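Local coordinates for mandelate racemase/muconate lactonizing enzyme, C-terminal domain protein (Paracoccus denitrificans, PDB 3N4E) that probably acts as a metal-dependent hydro-lyase of the enolase superfamily and binds several calcium ions in this structure, at residues P61-Q66 with V73-M78; W39-P44 with P302-F307; Q269-K274 with V296-Q301; P334-P339 with L355-D360. All blocks are in the same frame, centred on the assembly; numbering follows the deposited sequence.

Contact 1: P61-Q66 with V73-M78; sequences PFLEGQ and VLLDRM. With CA (calcium ion), chain D.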
# COMPACT_ATOMS: atom_id res chain seq x y z
N PRO A 61 32.56 -27.44 22.16
CA PRO A 61 32.24 -28.84 22.47
C PRO A 61 31.42 -29.53 21.37
O PRO A 61 31.48 -30.75 21.22
CB PRO A 61 31.43 -28.75 23.77
CG PRO A 61 31.81 -27.44 24.36
CD PRO A 61 32.11 -26.53 23.22
N PHE A 62 30.66 -28.73 20.63
CA PHE A 62 29.85 -29.27 19.55
C PHE A 62 30.65 -29.51 18.28
O PHE A 62 30.41 -30.48 17.57
CB PHE A 62 28.67 -28.34 19.25
CG PHE A 62 27.95 -28.66 17.98
CD1 PHE A 62 27.01 -29.69 17.94
CD2 PHE A 62 28.21 -27.95 16.81
CE1 PHE A 62 26.34 -30.00 16.75
CE2 PHE A 62 27.55 -28.24 15.62
CZ PHE A 62 26.62 -29.28 15.59
N LEU A 63 31.59 -28.62 17.99
CA LEU A 63 32.32 -28.66 16.73
C LEU A 63 33.40 -29.73 16.73
O LEU A 63 33.63 -30.38 15.72
CB LEU A 63 32.95 -27.30 16.42
CG LEU A 63 32.09 -26.17 15.85
CD1 LEU A 63 32.99 -25.00 15.39
CD2 LEU A 63 31.20 -26.66 14.71
N GLU A 64 34.06 -29.90 17.88
CA GLU A 64 35.14 -30.88 18.01
C GLU A 64 34.67 -32.32 17.74
O GLU A 64 33.70 -32.80 18.31
CB GLU A 64 35.80 -30.73 19.38
CG GLU A 64 36.46 -29.37 19.58
CD GLU A 64 37.12 -29.20 20.94
OE1 GLU A 64 36.99 -30.11 21.80
OE2 GLU A 64 37.76 -28.15 21.16
N GLY A 65 35.38 -32.99 16.84
CA GLY A 65 35.01 -34.33 16.39
C GLY A 65 34.18 -34.36 15.11
O GLY A 65 33.91 -35.43 14.56
N GLN A 66 33.75 -33.19 14.64
CA GLN A 66 32.90 -33.10 13.45
C GLN A 66 33.73 -32.87 12.20
O GLN A 66 34.94 -32.65 12.29
CB GLN A 66 31.83 -32.01 13.61
CG GLN A 66 30.85 -32.24 14.76
CD GLN A 66 29.90 -33.41 14.52
OE1 GLN A 66 29.82 -33.97 13.42
NE2 GLN A 66 29.15 -33.78 15.55
N VAL A 73 26.20 -26.78 7.50
CA VAL A 73 25.22 -27.54 8.27
C VAL A 73 25.51 -27.35 9.76
O VAL A 73 24.61 -27.05 10.54
CB VAL A 73 25.25 -29.05 7.88
CG1 VAL A 73 24.52 -29.92 8.90
CG2 VAL A 73 24.65 -29.24 6.50
N LEU A 74 26.77 -27.51 10.14
CA LEU A 74 27.20 -27.40 11.52
C LEU A 74 26.83 -26.04 12.14
O LEU A 74 26.30 -25.99 13.25
CB LEU A 74 28.72 -27.61 11.60
CG LEU A 74 29.27 -29.00 11.28
CD1 LEU A 74 30.80 -28.99 11.26
CD2 LEU A 74 28.73 -30.01 12.27
N LEU A 75 27.10 -24.96 11.42
CA LEU A 75 26.90 -23.63 11.98
C LEU A 75 25.44 -23.17 11.92
O LEU A 75 25.00 -22.45 12.82
CB LEU A 75 27.90 -22.62 11.39
CG LEU A 75 29.36 -22.97 11.79
CD1 LEU A 75 30.40 -22.03 11.22
CD2 LEU A 75 29.52 -23.06 13.31
N ASP A 76 24.69 -23.60 10.90
CA ASP A 76 23.22 -23.44 10.89
C ASP A 76 22.56 -24.18 12.05
O ASP A 76 21.64 -23.67 12.67
CB ASP A 76 22.60 -23.93 9.57
CG ASP A 76 22.84 -22.97 8.41
OD1 ASP A 76 23.68 -22.04 8.55
OD2 ASP A 76 22.18 -23.15 7.35
N ARG A 77 23.04 -25.39 12.33
CA ARG A 77 22.55 -26.16 13.46
C ARG A 77 22.92 -25.44 14.75
O ARG A 77 22.10 -25.32 15.66
CB ARG A 77 23.09 -27.59 13.41
CG ARG A 77 22.99 -28.38 14.71
CD ARG A 77 22.37 -29.77 14.51
NE ARG A 77 22.88 -30.51 13.35
CZ ARG A 77 22.12 -31.33 12.61
NH1 ARG A 77 22.64 -31.98 11.57
NH2 ARG A 77 20.83 -31.49 12.91
N MSE A 78 24.14 -24.95 14.81
CA MSE A 78 24.63 -24.24 15.97
C MSE A 78 23.87 -22.95 16.23
O MSE A 78 23.58 -22.61 17.38
CB MSE A 78 26.13 -23.98 15.86
CG MSE A 78 26.77 -23.68 17.19
SE MSE A 78 26.69 -25.11 18.55
CE MSE A 78 25.29 -26.34 17.94
CA CA D . 38.31 -28.68 23.58
O HOH W 1 39.15 -26.51 23.15
O HOH W 2 40.20 -30.12 22.87
O HOH W 3 37.44 -30.74 24.91

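Contact 2: W39-P44 with P302-F307; sequences WGEASP and PGVGHF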
# COMPACT_ATOMS: atom_id res chain seq x y z
N TRP A 39 41.97 -19.92 10.78
CA TRP A 39 41.82 -18.70 11.57
C TRP A 39 40.49 -18.00 11.27
O TRP A 39 40.13 -17.79 10.12
CB TRP A 39 42.99 -17.74 11.30
CG TRP A 39 44.25 -18.21 11.90
CD1 TRP A 39 45.26 -18.86 11.28
CD2 TRP A 39 44.63 -18.09 13.28
NE1 TRP A 39 46.26 -19.16 12.18
CE2 TRP A 39 45.89 -18.70 13.41
CE3 TRP A 39 44.01 -17.53 14.41
CZ2 TRP A 39 46.56 -18.77 14.64
CZ3 TRP A 39 44.68 -17.60 15.63
CH2 TRP A 39 45.94 -18.21 15.73
N GLY A 40 39.75 -17.67 12.33
CA GLY A 40 38.58 -16.82 12.21
C GLY A 40 38.61 -15.67 13.21
O GLY A 40 39.41 -15.66 14.18
N GLU A 41 37.74 -14.69 12.99
CA GLU A 41 37.70 -13.51 13.84
C GLU A 41 36.25 -13.11 14.10
O GLU A 41 35.42 -13.14 13.20
CB GLU A 41 38.48 -12.36 13.20
CG GLU A 41 38.37 -11.03 13.91
CD GLU A 41 39.44 -10.04 13.47
OE1 GLU A 41 39.97 -10.15 12.34
OE2 GLU A 41 39.79 -9.16 14.29
N ALA A 42 35.98 -12.75 15.35
CA ALA A 42 34.70 -12.19 15.76
C ALA A 42 34.91 -10.69 15.98
O ALA A 42 35.99 -10.26 16.44
CB ALA A 42 34.24 -12.85 17.04
N SER A 43 33.89 -9.91 15.65
CA SER A 43 33.93 -8.48 15.87
C SER A 43 34.26 -8.22 17.35
O SER A 43 33.54 -8.69 18.24
CB SER A 43 32.60 -7.87 15.48
OG SER A 43 32.68 -6.45 15.48
N PRO A 44 35.36 -7.48 17.62
CA PRO A 44 35.84 -7.32 19.01
C PRO A 44 35.07 -6.24 19.79
O PRO A 44 35.67 -5.35 20.39
CB PRO A 44 37.30 -6.92 18.81
CG PRO A 44 37.27 -6.08 17.55
CD PRO A 44 36.19 -6.72 16.66
N PRO A 302 42.04 -5.35 10.44
CA PRO A 302 43.10 -5.37 9.42
C PRO A 302 43.61 -6.76 9.04
O PRO A 302 44.27 -6.90 8.02
CB PRO A 302 44.23 -4.55 10.05
CG PRO A 302 43.82 -4.33 11.51
CD PRO A 302 42.61 -5.15 11.79
N GLY A 303 43.34 -7.77 9.85
CA GLY A 303 43.86 -9.10 9.59
C GLY A 303 42.80 -10.07 9.08
O GLY A 303 42.34 -9.95 7.96
N VAL A 304 42.41 -11.01 9.93
CA VAL A 304 41.57 -12.11 9.48
C VAL A 304 40.29 -11.63 8.81
O VAL A 304 39.97 -12.06 7.70
CB VAL A 304 41.29 -13.10 10.63
CG1 VAL A 304 40.16 -14.07 10.25
CG2 VAL A 304 42.58 -13.84 11.01
N GLY A 305 39.60 -10.70 9.46
CA GLY A 305 38.38 -10.10 8.94
C GLY A 305 38.55 -9.44 7.59
O GLY A 305 37.73 -9.67 6.70
N HIS A 306 39.60 -8.63 7.43
CA HIS A 306 39.95 -8.02 6.14
C HIS A 306 40.08 -9.06 5.02
O HIS A 306 39.54 -8.88 3.92
CB HIS A 306 41.24 -7.21 6.23
CG HIS A 306 41.80 -6.81 4.91
ND1 HIS A 306 41.29 -5.76 4.18
CD2 HIS A 306 42.82 -7.31 4.18
CE1 HIS A 306 41.97 -5.63 3.05
NE2 HIS A 306 42.90 -6.57 3.02
N PHE A 307 40.80 -10.14 5.31
CA PHE A 307 41.06 -11.19 4.33
C PHE A 307 39.78 -11.90 3.92
O PHE A 307 39.57 -12.13 2.72
CB PHE A 307 42.13 -12.17 4.84
CG PHE A 307 43.53 -11.73 4.56
CD1 PHE A 307 44.29 -12.37 3.60
CD2 PHE A 307 44.08 -10.64 5.23
CE1 PHE A 307 45.59 -11.95 3.31
CE2 PHE A 307 45.37 -10.20 4.95
CZ PHE A 307 46.13 -10.85 3.99
O HOH W 4 42.24 -8.72 12.30

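Contact 3: Q269-K274 with V296-Q301; sequences QPDIVK and VPHQTQ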
# COMPACT_ATOMS: atom_id res chain seq x y z
N GLN A 269 25.35 -2.99 4.17
CA GLN A 269 26.72 -3.08 4.66
C GLN A 269 26.91 -4.09 5.81
O GLN A 269 27.53 -3.75 6.83
CB GLN A 269 27.16 -1.68 5.12
CG GLN A 269 26.78 -0.56 4.16
CD GLN A 269 27.33 0.77 4.60
OE1 GLN A 269 26.75 1.44 5.45
NE2 GLN A 269 28.47 1.15 4.05
N PRO A 270 26.42 -5.33 5.65
CA PRO A 270 26.71 -6.27 6.74
C PRO A 270 28.22 -6.54 6.85
O PRO A 270 28.95 -6.30 5.90
CB PRO A 270 25.96 -7.53 6.31
CG PRO A 270 25.89 -7.43 4.80
CD PRO A 270 25.76 -5.97 4.50
N ASP A 271 28.67 -7.01 8.00
CA ASP A 271 30.09 -7.19 8.27
C ASP A 271 30.37 -8.66 8.52
O ASP A 271 29.77 -9.28 9.40
CB ASP A 271 30.49 -6.33 9.49
CG ASP A 271 31.93 -6.54 9.92
OD1 ASP A 271 32.52 -7.63 9.72
OD2 ASP A 271 32.48 -5.58 10.51
N ILE A 272 31.33 -9.19 7.77
CA ILE A 272 31.67 -10.61 7.79
C ILE A 272 32.10 -11.17 9.17
O ILE A 272 31.95 -12.37 9.41
CB ILE A 272 32.74 -10.92 6.70
CG1 ILE A 272 32.68 -12.41 6.28
CG2 ILE A 272 34.16 -10.48 7.14
CD1 ILE A 272 33.30 -12.68 4.93
N VAL A 273 32.61 -10.32 10.08
CA VAL A 273 32.98 -10.79 11.43
C VAL A 273 31.92 -10.46 12.47
O VAL A 273 32.12 -10.71 13.65
CB VAL A 273 34.37 -10.27 11.92
CG1 VAL A 273 35.48 -10.69 10.98
CG2 VAL A 273 34.35 -8.74 12.17
N LYS A 274 30.81 -9.87 12.03
CA LYS A 274 29.67 -9.61 12.92
C LYS A 274 28.60 -10.67 12.71
O LYS A 274 27.81 -10.97 13.61
CB LYS A 274 29.10 -8.21 12.68
CG LYS A 274 30.00 -7.09 13.19
CD LYS A 274 29.34 -5.71 13.04
CE LYS A 274 30.31 -4.57 13.42
NZ LYS A 274 30.76 -4.60 14.88
N VAL A 296 28.02 -3.40 0.04
CA VAL A 296 29.20 -2.61 0.39
C VAL A 296 29.53 -2.86 1.87
O VAL A 296 29.21 -2.04 2.74
CB VAL A 296 28.99 -1.09 0.15
CG1 VAL A 296 30.27 -0.32 0.45
CG2 VAL A 296 28.53 -0.80 -1.30
N PRO A 297 30.18 -4.01 2.15
CA PRO A 297 30.31 -4.48 3.52
C PRO A 297 31.09 -3.53 4.43
O PRO A 297 31.98 -2.81 3.97
CB PRO A 297 31.07 -5.80 3.37
CG PRO A 297 30.88 -6.20 1.97
CD PRO A 297 30.87 -4.92 1.22
N HIS A 298 30.72 -3.57 5.71
CA HIS A 298 31.46 -2.90 6.76
C HIS A 298 32.60 -3.81 7.19
O HIS A 298 32.42 -5.03 7.28
CB HIS A 298 30.50 -2.62 7.93
CG HIS A 298 31.17 -2.13 9.18
ND1 HIS A 298 31.71 -2.98 10.12
CD2 HIS A 298 31.36 -0.87 9.65
CE1 HIS A 298 32.22 -2.27 11.11
NE2 HIS A 298 32.02 -0.99 10.86
N GLN A 299 33.77 -3.23 7.42
CA GLN A 299 34.93 -3.97 7.90
C GLN A 299 35.94 -3.03 8.50
O GLN A 299 36.38 -2.09 7.84
CB GLN A 299 35.61 -4.77 6.79
CG GLN A 299 36.84 -5.57 7.28
CD GLN A 299 36.46 -6.55 8.36
OE1 GLN A 299 37.06 -6.58 9.45
NE2 GLN A 299 35.41 -7.33 8.09
N THR A 300 36.31 -3.30 9.75
CA THR A 300 37.27 -2.47 10.45
C THR A 300 38.51 -3.22 10.96
O THR A 300 39.41 -2.62 11.54
CB THR A 300 36.62 -1.72 11.64
OG1 THR A 300 36.01 -2.67 12.52
CG2 THR A 300 35.58 -0.72 11.14
N GLN A 301 38.56 -4.53 10.76
CA GLN A 301 39.71 -5.29 11.24
C GLN A 301 40.73 -5.51 10.12
O GLN A 301 40.33 -5.80 8.98
CB GLN A 301 39.29 -6.61 11.89
CG GLN A 301 38.22 -6.46 12.98
CD GLN A 301 38.57 -5.43 14.03
OE1 GLN A 301 39.68 -5.42 14.55
NE2 GLN A 301 37.61 -4.56 14.37
O HOH W 5 34.81 -5.50 11.34
O HOH W 6 32.90 -7.59 5.89

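Contact 4: P334-P339 with L355-D360; sequences PVFRNP and LGIVVD. With CA (calcium ion), chain E.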
# COMPACT_ATOMS: atom_id res chain seq x y z
N PRO A 334 52.29 -6.57 15.04
CA PRO A 334 53.07 -7.70 14.54
C PRO A 334 52.38 -9.09 14.57
O PRO A 334 53.00 -10.08 14.16
CB PRO A 334 54.29 -7.70 15.47
CG PRO A 334 53.74 -7.20 16.78
CD PRO A 334 52.47 -6.41 16.50
N VAL A 335 51.14 -9.18 15.04
CA VAL A 335 50.49 -10.49 15.08
C VAL A 335 50.42 -11.14 13.70
O VAL A 335 50.57 -12.36 13.57
CB VAL A 335 49.11 -10.45 15.79
CG1 VAL A 335 48.35 -11.78 15.63
CG2 VAL A 335 49.31 -10.13 17.24
N PHE A 336 50.24 -10.30 12.68
CA PHE A 336 50.18 -10.77 11.30
C PHE A 336 51.32 -10.22 10.47
O PHE A 336 51.73 -9.06 10.65
CB PHE A 336 48.85 -10.37 10.66
CG PHE A 336 47.64 -10.92 11.36
CD1 PHE A 336 47.38 -12.29 11.35
CD2 PHE A 336 46.76 -10.07 12.02
CE1 PHE A 336 46.26 -12.81 12.00
CE2 PHE A 336 45.63 -10.58 12.67
CZ PHE A 336 45.38 -11.95 12.66
N ARG A 337 51.81 -11.05 9.56
CA ARG A 337 52.94 -10.70 8.71
C ARG A 337 52.51 -10.00 7.43
O ARG A 337 53.31 -9.25 6.86
CB ARG A 337 53.77 -11.95 8.38
CG ARG A 337 54.42 -12.58 9.60
CD ARG A 337 55.67 -13.32 9.22
NE ARG A 337 56.68 -13.25 10.28
CZ ARG A 337 57.44 -12.18 10.52
NH1 ARG A 337 58.34 -12.21 11.51
NH2 ARG A 337 57.32 -11.08 9.76
N ASN A 338 51.27 -10.25 6.99
CA ASN A 338 50.71 -9.63 5.79
C ASN A 338 49.30 -9.01 5.95
O ASN A 338 48.42 -9.24 5.12
CB ASN A 338 50.69 -10.63 4.62
CG ASN A 338 49.74 -11.80 4.87
OD1 ASN A 338 49.34 -12.06 6.00
ND2 ASN A 338 49.37 -12.51 3.81
N PRO A 339 49.08 -8.18 7.00
CA PRO A 339 47.75 -7.61 7.16
C PRO A 339 47.40 -6.52 6.12
O PRO A 339 48.22 -6.19 5.25
CB PRO A 339 47.81 -7.01 8.56
CG PRO A 339 49.20 -6.51 8.64
CD PRO A 339 50.04 -7.54 7.92
N LEU A 355 42.48 -18.56 3.60
CA LEU A 355 42.47 -17.10 3.67
C LEU A 355 43.71 -16.47 3.06
O LEU A 355 43.63 -15.38 2.47
CB LEU A 355 42.37 -16.63 5.13
CG LEU A 355 41.01 -16.68 5.81
CD1 LEU A 355 41.17 -16.35 7.27
CD2 LEU A 355 40.04 -15.71 5.13
N GLY A 356 44.85 -17.13 3.23
CA GLY A 356 46.13 -16.57 2.85
C GLY A 356 46.71 -15.64 3.89
O GLY A 356 47.66 -14.91 3.61
N ILE A 357 46.14 -15.66 5.09
CA ILE A 357 46.64 -14.83 6.19
C ILE A 357 47.82 -15.54 6.86
O ILE A 357 47.75 -16.75 7.10
CB ILE A 357 45.50 -14.46 7.21
CG1 ILE A 357 45.99 -13.48 8.28
CG2 ILE A 357 44.89 -15.69 7.86
CD1 ILE A 357 45.73 -12.02 7.98
N VAL A 358 48.91 -14.82 7.10
CA VAL A 358 50.04 -15.43 7.79
C VAL A 358 50.24 -14.88 9.18
O VAL A 358 50.40 -13.67 9.39
CB VAL A 358 51.39 -15.44 6.98
CG1 VAL A 358 51.42 -16.64 6.01
CG2 VAL A 358 51.64 -14.14 6.24
N VAL A 359 50.21 -15.80 10.13
CA VAL A 359 50.29 -15.49 11.54
C VAL A 359 51.71 -15.74 12.03
O VAL A 359 52.35 -16.71 11.63
CB VAL A 359 49.28 -16.34 12.36
CG1 VAL A 359 49.30 -15.94 13.82
CG2 VAL A 359 47.87 -16.19 11.80
N ASP A 360 52.18 -14.84 12.88
CA ASP A 360 53.44 -15.02 13.61
C ASP A 360 53.07 -15.68 14.94
O ASP A 360 52.59 -15.01 15.85
CB ASP A 360 54.08 -13.64 13.84
CG ASP A 360 55.48 -13.73 14.44
OD1 ASP A 360 55.76 -14.64 15.25
OD2 ASP A 360 56.28 -12.84 14.11
CA CA E . 53.89 -18.45 11.17
O HOH W 7 52.22 -19.93 10.87

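Contact 1: P61-Q66 with V73-M78
Phe62 offers one ring face to the methyl of Met78, a selenomethionine, whose CE sits 3.5 Å from the ring centroid and only 12° off the ring normal. This is a CH-pi contact, with SE oblique to the ring in a Met-aromatic pair. Turning CG opposite the backbone N (chi1 168°) sends the ring out to helix 71-81, where Phe62 CZ also lies 3.8 Å from Arg77 CG and Phe62 CE2 4.0 Å from Leu74 CD2. With an alanine here, the Met78 methyl would probably lose the surface it packs on, and a gap would open between the two helices. Leu63 adds its CD2 branch, 4.1 Å from Leu74 CB and 4.2 Å from Leu75 CD2. Glu64, which takes no part in this packing, chelates a calcium ion through OE1 (2.6 Å) and OE2 (2.5 Å), with three waters beside it. Gly65 takes a positive phi in the type II turn that runs from Leu63 to Gln66. Gln66 then lays its CB 3.9 Å from Leu74 CD2. The end of helix 49-63 thus rests on helix 71-81, which in turn packs through Leu75 and Met78 against helix 90-110, while Arg77 also meets Trp122 of a second subunit.

Contact 2: W39-P44 with P302-F307
Val304 overlaps the backbone of strand 37-42, its two methyls spread over consecutive residues. Val304 CG1 lies against the peptide between Gly40 and Glu41, 3.7 Å from Gly40 C, and Val304 CG2 reaches Trp39 CB at 3.9 Å. Glu41 CB closes over the same valine, 3.8 Å from Val304 CG1. The indole of Trp39 turns away from this helix and packs instead on Val359. Glu41 makes the polar part of the contact. Its CG stands opposite the backbone N (chi1 173°) and the chain continues extended, which carries the carboxylate to the first turn of helix 304-314. There Glu41 OE1 accepts a hydrogen bond from Gly305 N at 3.0 Å, on the anti side and 20° out of the carboxylate plane, with a fairly straight N-H...O angle of 158°. The same oxygen takes a second bond from water 4, 2.7 Å from Glu41 OE1, and this water accepts from the N-cap residue through Gly303 N at 2.8 Å. One buried oxygen is therefore tied to two backbone N-H groups at the helix start, one directly and one through water, where the helix dipole would probably favour a carboxylate. The residues involved are buried, with Phe27 of strand 24-32 and Ile100 of helix 90-110 also on Val304. A strand of the N-terminal antiparallel sheet meeting the N-terminus of a barrel helix in this way is the domain interface of the enolase superfamily, where the N-terminal domain packs on the modified TIM barrel.

Contact 3: Q269-K274 with V296-Q301
Asp271 and His298 are joined by the shortest direct hydrogen bond between the two loops: His298 ND1 donates to Asp271 OD2 at 2.7 Å, with an N-H...O angle of 149°. The oxygen lies near the ring plane and is met on its anti side, while carboxylate and ring planes stand 44° apart. The other carboxylate oxygen works within its own loop, Asp271 OD1 accepting from Val273 N at 2.7 Å in an Asx turn. Backbone bonding adds His298 N to Pro270 O (3.3 Å), the donor well above the carbonyl plane, and a weak second branch to Gln269 O. The two loops follow neighbouring parallel strands, 267-268 and 294-295, of the enolase-superfamily barrel. The pair probably corresponds to the His-Asp pair of mandelate racemase, consistent with an active-site location, and His298 also packs on the calcium ligand Glu249. Two waters bridge the loops: water 5 donates to Asp271 OD2 (2.5 Å) and accepts from Thr300 N, and water 6 accepts from Ile272 N (2.9 Å) and donates to His298 O. With an alanine in place of Asp271, His298 ND1 would probably lose its acceptor and the imidazole be set free to turn. Van der Waals contacts are few. Lys274 CE passes 3.8 Å from His298 CE1 while its NZ bonds to Ser43 OG, and Ile272 CG2 approaches Gln299 NE2 at 3.5 Å.

Contact 4: P334-P339 with L355-D360
Val358 O accepts a nearly straight hydrogen bond from Arg337 N (3.0 Å, 174°) and is also approached by Phe336 CA in a CA-H...O contact of 3.5 Å. The Phe336 ring also turns its edge to this oxygen. Here the two loops form an isolated antiparallel beta bridge on the barrel domain, with Phe336 and Val359 as the non-hydrogen-bonded pair. Its other flank is closed by Asp360 N, 3.0 Å from Val335 O. Beyond the bridge, Asn338 takes over with its side chain, imitating a backbone peptide. Its amide both accepts and donates, Asn338 OD1 receiving Val358 N at 3.0 Å and Asn338 ND2 giving to Gly356 O at 3.0 Å. The second bond lies in the plane of both the carbonyl and the amide, and the two together fix the rotation of the amide group. Asn338 CG sits between the backbone N and the carbonyl carbon (chi1 66°), folding the amide over toward the facing loop. Phe336 supplies the apolar side. Ile357 CD1 lies over one face, offset toward the rim, while Val335 CG1 covers the opposite face and Val359 CG2 meets the edge. At the exposed end Arg337 NH1 and Asp360 OD2, 3.4 Å apart, form a salt bridge by charge alone, with the oxygen well out of the guanidinium plane. The other carboxylate oxygen, Asp360 OD1, caps helix 361-367 at Glu363 N. Next to it, Val359 binds a calcium ion shared with Glu361, its O 2.4 Å from the metal.

Contacts 2, 3 and 4 gather around the seam between the N-terminal domain and the barrel, while contact 1 lies on the outer helices of the N-terminal domain, with its centre about 20 to 26 Å from theirs. Contact 2 closes a loop over most of the chain, and contacts 1 and 3 are nested, one after the other, within it; contact 4 follows. Contacts 2 and 3 touch, their centres about 10 Å apart: Ser43 meets Lys274 and Val273 of the loop after strand 267-268, and Glu41 packs on Gln301 of the loop after strand 294-295. Contact 4, centred about 11 Å from contact 2, meets it through Trp39 and Phe307. The interface thus connects the barrel's probable active-site loops with the calcium-binding edge at Val359.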